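Local coordinates for protein poly-beta-hydroxybuterate polymerase (Cupriavidus necator, PDB 5T6O) that polymerises hydroxybutyrate units into polyhydroxybutyrate, the chain here being the catalytic domain of the class I synthase, at residues A[143-146]-A[147-150]; A[332-335]-A[336-339]. The protein carries 1 engineered substitution. All blocks are in the same frame, centred on the assembly; numbering follows the deposited sequence.

In the fold
The two contacts illustrate how one chain secures its ends of regular structure by short-range bonds, once in the core and once at the periphery. Contact 1 lies where strand 140-146 leaves the mixed sheet, with its centre about 7 Å from the centre of the chain. Contact 2 spans the N-cap Ser332 and helix 333-339, which in sequence joins strands 322-325 and 341-344; it is centred about 25 Å from that point. The two centres are about 19 Å apart and the nearest atoms about 12 Å, so they do not touch. Contact 1 faces helix 120-134 of the alpha/beta-hydrolase core; contact 2 borders two other subunits, and a sulfate ion, probably from the crystallisation liquor, lies about 4 Å from the side chain of Leu337.

Contact 1. Residues A[143-146]-A[147-150]; sequences VTLL and TTLL
Thr148 turns back on the strand that ends just before it, and its hydroxyl donates to the carbonyl O of Leu146, OG1 to O 3.1 Å. The hydroxyl meets the carbonyl over its flat face, 74° out of the plane and with a C=O...OG1 angle of 106°, a less directional bond than one made in the plane. Its first torsion explains the approach: OG1 stands anti to the carbonyl carbon of Thr148 (chi1 -65°), on the side of the backbone N, from which it can look back up the chain. Thr147 supplies the reversal, its backbone being in the left-handed helical region.

Packing is closest around this hydroxyl, where Leu145 brings up more than one atom: its CB lies 3.8 Å from OG1 of Thr148 and 4.0 Å from CB of Thr148, and its CD2 also nears OG1, the two side chains meeting at a slant. The contact with Leu150 is sparser. Leu145 and Leu150 run across each other at about a right angle and meet through one pair of methyls, CD1 to CD1, at 3.9 Å. A water completes the turn, donating to Leu145 O and accepting from Thr148 N, each at 3.0 Å. All five touching residues are buried, so the water is probably an interior one.

Helix 120-134 covers the face carrying Leu145, Thr148 and Leu150, with Ser126 against both leucines and Thr123 against Thr148; Thr123 OG1 also bonds to Leu149 O. Leu146 and Thr147 pack instead on Phe118 and Tyr275, from the two flanking strands. A parallel central strand that breaks into a loop at its carboxyl end, beside the helix that follows the neighbouring strand 113-118, is characteristic of the alpha/beta-hydrolase fold.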
ATOM      1  N   VAL A 143      28.455   7.865  15.783  1.00 31.32           N
ATOM      2  CA  VAL A 143      27.082   8.314  15.966  1.00 25.76           C
ATOM      3  C   VAL A 143      26.174   7.099  15.874  1.00 28.43           C
ATOM      4  O   VAL A 143      26.336   6.272  14.971  1.00 26.86           O
ATOM      5  CB  VAL A 143      26.675   9.356  14.904  1.00 24.79           C
ATOM      6  CG1 VAL A 143      25.193   9.711  15.039  1.00 30.62           C
ATOM      7  CG2 VAL A 143      27.546  10.606  15.028  1.00 32.48           C
ATOM      8  N   THR A 144      25.225   6.992  16.802  1.00 26.21           N
ATOM      9  CA  THR A 144      24.177   5.980  16.750  1.00 24.91           C
ATOM     10  C   THR A 144      22.844   6.694  16.556  1.00 26.70           C
ATOM     11  O   THR A 144      22.443   7.507  17.396  1.00 24.29           O
ATOM     12  CB  THR A 144      24.168   5.135  18.026  1.00 25.06           C
ATOM     13  OG1 THR A 144      25.424   4.450  18.154  1.00 26.66           O
ATOM     14  CG2 THR A 144      23.034   4.106  17.997  1.00 22.99           C
ATOM     15  N   LEU A 145      22.153   6.377  15.463  1.00 23.12           N
ATOM     16  CA  LEU A 145      20.845   6.957  15.160  1.00 22.85           C
ATOM     17  C   LEU A 145      19.790   5.877  15.359  1.00 23.05           C
ATOM     18  O   LEU A 145      19.634   4.993  14.518  1.00 26.84           O
ATOM     19  CB  LEU A 145      20.823   7.492  13.731  1.00 25.66           C
ATOM     20  CG  LEU A 145      21.789   8.645  13.440  1.00 25.26           C
ATOM     21  CD1 LEU A 145      21.637   9.099  11.976  1.00 27.05           C
ATOM     22  CD2 LEU A 145      21.539   9.817  14.399  1.00 26.03           C
ATOM     23  N   LEU A 146      19.069   5.939  16.478  1.00 21.99           N
ATOM     24  CA  LEU A 146      17.974   5.017  16.729  1.00 26.82           C
ATOM     25  C   LEU A 146      16.677   5.641  16.223  1.00 24.86           C
ATOM     26  O   LEU A 146      16.280   6.714  16.697  1.00 23.68           O
ATOM     27  CB  LEU A 146      17.857   4.695  18.219  1.00 21.61           C
ATOM     28  CG  LEU A 146      19.112   4.140  18.900  1.00 20.79           C
ATOM     29  CD1 LEU A 146      18.768   3.764  20.342  1.00 23.62           C
ATOM     30  CD2 LEU A 146      19.670   2.924  18.158  1.00 20.65           C
ATOM     31  N   THR A 147      16.036   4.992  15.246  1.00 21.80           N
ATOM     32  CA  THR A 147      14.686   5.374  14.834  1.00 21.52           C
ATOM     33  C   THR A 147      14.618   6.863  14.488  1.00 24.38           C
ATOM     34  O   THR A 147      13.766   7.608  14.976  1.00 24.73           O
ATOM     35  CB  THR A 147      13.695   5.002  15.942  1.00 31.68           C
ATOM     36  OG1 THR A 147      13.961   3.657  16.333  1.00 34.45           O
ATOM     37  CG2 THR A 147      12.259   5.075  15.474  1.00 30.44           C
ATOM     38  N   THR A 148      15.531   7.300  13.627  1.00 26.04           N
ATOM     39  CA  THR A 148      15.723   8.722  13.344  1.00 23.21           C
ATOM     40  C   THR A 148      15.295   9.049  11.920  1.00 26.09           C
ATOM     41  O   THR A 148      15.689   8.359  10.978  1.00 24.21           O
ATOM     42  CB  THR A 148      17.192   9.097  13.545  1.00 25.19           C
ATOM     43  OG1 THR A 148      17.533   8.926  14.922  1.00 25.14           O
ATOM     44  CG2 THR A 148      17.476  10.538  13.087  1.00 27.90           C
ATOM     45  N   LEU A 149      14.509  10.109  11.760  1.00 23.04           N
ATOM     46  CA  LEU A 149      14.212  10.637  10.435  1.00 25.08           C
ATOM     47  C   LEU A 149      15.247  11.695  10.075  1.00 26.97           C
ATOM     48  O   LEU A 149      15.441  12.660  10.822  1.00 28.13           O
ATOM     49  CB  LEU A 149      12.804  11.232  10.387  1.00 25.03           C
ATOM     50  CG  LEU A 149      11.667  10.215  10.482  1.00 25.23           C
ATOM     51  CD1 LEU A 149      10.314  10.938  10.668  1.00 30.63           C
ATOM     52  CD2 LEU A 149      11.654   9.325   9.238  1.00 25.90           C
ATOM     53  N   LEU A 150      15.933  11.490   8.953  1.00 25.94           N
ATOM     54  CA  LEU A 150      16.690  12.537   8.284  1.00 26.21           C
ATOM     55  C   LEU A 150      16.087  12.879   6.930  1.00 30.41           C
ATOM     56  O   LEU A 150      15.924  14.066   6.590  1.00 27.31           O
ATOM     57  CB  LEU A 150      18.156  12.106   8.110  1.00 31.52           C
ATOM     58  CG  LEU A 150      18.939  11.806   9.391  1.00 28.26           C
ATOM     59  CD1 LEU A 150      20.371  11.392   9.043  1.00 24.35           C
ATOM     60  CD2 LEU A 150      18.921  12.991  10.366  1.00 28.42           C
TER
HETATM   61  O   HOH W   1      17.596   5.516  12.444  1.00 24.13           O

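Contact 2. Residues A[332-335]-A[336-339]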
ATOM      1  N   SER A 332      17.993   0.689  -2.505  1.00 36.43           N
ATOM      2  CA  SER A 332      16.598   0.381  -2.203  1.00 28.56           C
ATOM      3  C   SER A 332      16.491  -0.453  -0.935  1.00 31.41           C
ATOM      4  O   SER A 332      17.234  -1.436  -0.777  1.00 36.96           O
ATOM      5  CB  SER A 332      15.967  -0.378  -3.368  1.00 44.74           C
ATOM      6  OG  SER A 332      14.926  -1.228  -2.917  1.00 53.18           O
ATOM      7  N   PRO A 333      15.583  -0.101  -0.022  1.00 34.60           N
ATOM      8  CA  PRO A 333      15.441  -0.898   1.207  1.00 32.36           C
ATOM      9  C   PRO A 333      14.953  -2.315   0.966  1.00 33.89           C
ATOM     10  O   PRO A 333      15.364  -3.230   1.694  1.00 35.23           O
ATOM     11  CB  PRO A 333      14.442  -0.089   2.049  1.00 33.09           C
ATOM     12  CG  PRO A 333      13.840   0.923   1.126  1.00 38.97           C
ATOM     13  CD  PRO A 333      14.841   1.171   0.041  1.00 32.91           C
ATOM     14  N   GLN A 334      14.098  -2.534  -0.035  1.00 33.92           N
ATOM     15  CA  GLN A 334      13.625  -3.888  -0.292  1.00 38.75           C
ATOM     16  C   GLN A 334      14.769  -4.787  -0.729  1.00 35.26           C
ATOM     17  O   GLN A 334      14.819  -5.967  -0.354  1.00 35.21           O
ATOM     18  CB  GLN A 334      12.513  -3.874  -1.336  1.00 44.23           C
ATOM     19  CG  GLN A 334      11.490  -4.977  -1.129  1.00 62.12           C
ATOM     20  CD  GLN A 334      10.970  -5.036   0.307  1.00 70.86           C
ATOM     21  OE1 GLN A 334      10.597  -4.019   0.900  1.00 74.83           O
ATOM     22  NE2 GLN A 334      10.949  -6.234   0.872  1.00 76.17           N
ATOM     23  N   GLN A 335      15.703  -4.248  -1.519  1.00 34.07           N
ATOM     24  CA  GLN A 335      16.903  -5.003  -1.866  1.00 34.95           C
ATOM     25  C   GLN A 335      17.718  -5.326  -0.624  1.00 33.67           C
ATOM     26  O   GLN A 335      18.281  -6.424  -0.509  1.00 36.72           O
ATOM     27  CB  GLN A 335      17.761  -4.225  -2.867  1.00 43.72           C
ATOM     28  CG  GLN A 335      17.225  -4.181  -4.277  1.00 55.79           C
ATOM     29  CD  GLN A 335      17.734  -5.319  -5.143  1.00 64.63           C
ATOM     30  OE1 GLN A 335      18.444  -5.096  -6.125  1.00 71.34           O
ATOM     31  NE2 GLN A 335      17.365  -6.544  -4.792  1.00 62.04           N
ATOM     32  N   TRP A 336      17.794  -4.383   0.319  1.00 34.24           N
ATOM     33  CA  TRP A 336      18.516  -4.642   1.563  1.00 33.33           C
ATOM     34  C   TRP A 336      17.884  -5.805   2.313  1.00 33.18           C
ATOM     35  O   TRP A 336      18.570  -6.748   2.727  1.00 27.83           O
ATOM     36  CB  TRP A 336      18.529  -3.391   2.448  1.00 29.92           C
ATOM     37  CG  TRP A 336      19.315  -3.603   3.715  1.00 28.04           C
ATOM     38  CD1 TRP A 336      20.651  -3.383   3.889  1.00 31.98           C
ATOM     39  CD2 TRP A 336      18.824  -4.092   4.978  1.00 27.26           C
ATOM     40  NE1 TRP A 336      21.024  -3.706   5.172  1.00 32.39           N
ATOM     41  CE2 TRP A 336      19.925  -4.143   5.862  1.00 29.29           C
ATOM     42  CE3 TRP A 336      17.562  -4.487   5.447  1.00 29.41           C
ATOM     43  CZ2 TRP A 336      19.804  -4.573   7.194  1.00 29.75           C
ATOM     44  CZ3 TRP A 336      17.440  -4.926   6.766  1.00 26.06           C
ATOM     45  CH2 TRP A 336      18.554  -4.952   7.630  1.00 29.56           C
ATOM     46  N   LEU A 337      16.564  -5.758   2.475  1.00 32.06           N
ATOM     47  CA  LEU A 337      15.868  -6.806   3.206  1.00 34.13           C
ATOM     48  C   LEU A 337      15.959  -8.150   2.498  1.00 31.15           C
ATOM     49  O   LEU A 337      16.073  -9.188   3.160  1.00 31.92           O
ATOM     50  CB  LEU A 337      14.414  -6.389   3.412  1.00 32.64           C
ATOM     51  CG  LEU A 337      13.580  -7.278   4.326  1.00 30.38           C
ATOM     52  CD1 LEU A 337      14.266  -7.491   5.656  1.00 27.78           C
ATOM     53  CD2 LEU A 337      12.221  -6.612   4.508  1.00 41.59           C
ATOM     54  N   ALA A 338      15.965  -8.158   1.156  1.00 28.60           N
ATOM     55  CA  ALA A 338      16.035  -9.424   0.430  1.00 31.10           C
ATOM     56  C   ALA A 338      17.326 -10.180   0.727  1.00 31.87           C
ATOM     57  O   ALA A 338      17.329 -11.418   0.765  1.00 33.05           O
ATOM     58  CB  ALA A 338      15.897  -9.179  -1.075  1.00 37.23           C
ATOM     59  N   GLY A 339      18.431  -9.464   0.936  1.00 33.42           N
ATOM     60  CA  GLY A 339      19.695 -10.101   1.249  1.00 30.45           C
ATOM     61  C   GLY A 339      19.993 -10.212   2.724  1.00 32.52           C
ATOM     62  O   GLY A 339      21.008 -10.804   3.108  1.00 33.12           O
TER
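Trp336 N donates to Ser332 O at 3.2 Å, the first of the i to i+4 bonds of the alpha-helix. The next two bonds are shorter: Leu337 N reaches Pro333 O, and Ala338 N reaches Gln334 O, each at 2.9 Å. The last, from Gly339 N to Gln335 O, stretches to 3.4 Å and is weak.

Among side chains the touch is slight. Gln334 and Leu337 lie side by side and point the same way, with NE2 of Gln334 3.9 Å from CD2 of Leu337; the glutamine bends at its second torsion (chi2 50°) to bring the amide there. The methyl of Ala338 rests 3.5 Å from Gln334 O, while CB of Trp336 sits 3.3 Å from Pro333 O.

Farther out, the indole of Trp336 meets Phe301 edge-to-face, and Trp336 and Leu337 lie against strands 299-304 and 322-325. Gln334 and Leu337 pack on Val162 of the second subunit, and Gln335 NE2 makes a weak hydrogen bond to Tyr211 OH of the third subunit.

Ser332, one step before the helix, steadies its first turn: its OG accepts from the backbone N of both Gln334 and Gln335, though both bonds are weak. Such a serine N-cap is typical of alpha-helix N-termini, where the side chain accepts from first-turn N-H groups that lack i to i+4 partners.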